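Local atomic coordinates of putative Vgr protein (Escherichia coli, PDB entry 3WIT), a protein that probably forms part of the trimeric needle-like spike of the type VI secretion system, this chain being the C-terminal triple-stranded beta-helical region of the VgrG protein. Residues V55-L58 and I63-V66. Residues are numbered along the deposited sequence; the frame is centred on the assembly and turned at random.
Sequences VIRL and ITIV
Val55 O is gripped by two donors. Val66 N donates to Val55 O at 2.9 Å. A water donates the second bond to Val55 O, also at 2.9 Å. The water also bonds Thr64 OG1, linking strand 54-59 to strand 62-66 on the outer face of a beta hairpin in the triple-stranded beta-helix. Segments 55-58 and 63-66 run antiparallel, at 179°. Val55 with Val66 and Arg57 with Thr64 are the hydrogen-bonded pairs, each closed by two backbone bonds. Between them, Ile56 CA lies 3.3 Å from Thr64 O in a CA-H...O contact.

Ile56, Leu58, Ile63 and Ile65 line the buried face. Ile56 and Ile65 lie side by side, with their CG1 atoms 4.2 Å apart. Leu58 and Ile63 are arranged alike, Leu58 CG meeting Ile63 CG1. Ile63 of the third subunit packs on both Ile56 and Ile65, so this face belongs to the core of the trimer. Strand 62-66 also pairs in parallel with a strand of the second subunit, which carries the sheet across the interface.

The other face bears Val55, Arg57, Thr64 and Val66. The bent chain of Arg57 leads its guanidinium away from strand 62-66. The hydroxyl of Thr64 sits between its backbone N and carbonyl carbon (chi1 65°), which places OG1 3.6 Å from Arg57 CB.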
# COMPACT_ATOMS: atom_id res chain seq x y z
N VAL A 55 0.63 -1.10 10.62
CA VAL A 55 0.17 0.12 9.92
C VAL A 55 1.20 0.69 8.97
O VAL A 55 2.37 0.83 9.33
CB VAL A 55 -0.12 1.28 10.91
CG1 VAL A 55 -0.65 2.48 10.14
CG2 VAL A 55 -1.08 0.88 12.01
N ILE A 56 0.78 1.01 7.75
CA ILE A 56 1.58 1.87 6.88
C ILE A 56 0.81 3.16 6.68
O ILE A 56 -0.33 3.13 6.21
CB ILE A 56 1.86 1.21 5.53
CG1 ILE A 56 2.68 -0.06 5.75
CG2 ILE A 56 2.59 2.20 4.59
CD1 ILE A 56 2.87 -0.87 4.50
N ARG A 57 1.41 4.27 7.05
CA ARG A 57 0.79 5.57 6.85
C ARG A 57 1.65 6.43 5.92
O ARG A 57 2.86 6.55 6.10
CB ARG A 57 0.62 6.27 8.19
CG ARG A 57 0.29 7.73 8.00
CD ARG A 57 -1.19 8.00 8.17
NE ARG A 57 -1.39 8.92 9.28
CZ ARG A 57 -1.13 8.63 10.56
NH1 ARG A 57 -0.66 7.43 10.89
NH2 ARG A 57 -1.34 9.54 11.51
N LEU A 58 1.00 7.03 4.93
CA LEU A 58 1.65 7.96 4.02
C LEU A 58 1.03 9.33 4.20
O LEU A 58 -0.22 9.46 4.20
CB LEU A 58 1.42 7.50 2.58
CG LEU A 58 2.10 6.22 2.07
CD1 LEU A 58 1.37 4.97 2.50
CD2 LEU A 58 2.16 6.29 0.53
N ILE A 63 6.54 8.71 5.50
CA ILE A 63 5.90 7.40 5.55
C ILE A 63 6.29 6.79 6.87
O ILE A 63 7.46 6.88 7.29
CB ILE A 63 6.44 6.49 4.40
CG1 ILE A 63 6.07 7.06 3.04
CG2 ILE A 63 5.90 5.06 4.52
CD1 ILE A 63 6.63 6.27 1.84
N THR A 64 5.33 6.17 7.55
CA THR A 64 5.66 5.36 8.72
C THR A 64 5.18 3.95 8.44
O THR A 64 4.11 3.74 7.85
CB THR A 64 5.10 5.94 10.08
OG1 THR A 64 3.68 5.92 10.08
CG2 THR A 64 5.56 7.37 10.32
N ILE A 65 6.02 2.97 8.77
CA ILE A 65 5.71 1.55 8.58
C ILE A 65 5.97 0.92 9.95
O ILE A 65 7.05 1.11 10.48
CB ILE A 65 6.66 0.90 7.56
CG1 ILE A 65 6.48 1.55 6.19
CG2 ILE A 65 6.43 -0.64 7.47
CD1 ILE A 65 7.49 1.14 5.15
N VAL A 66 4.97 0.25 10.54
CA VAL A 66 5.14 -0.46 11.83
C VAL A 66 4.44 -1.84 11.74
O VAL A 66 3.38 -1.97 11.12
CB VAL A 66 4.58 0.30 13.05
CG1 VAL A 66 5.29 1.61 13.26
CG2 VAL A 66 3.11 0.57 12.87
O HOH W 1 2.85 3.25 10.85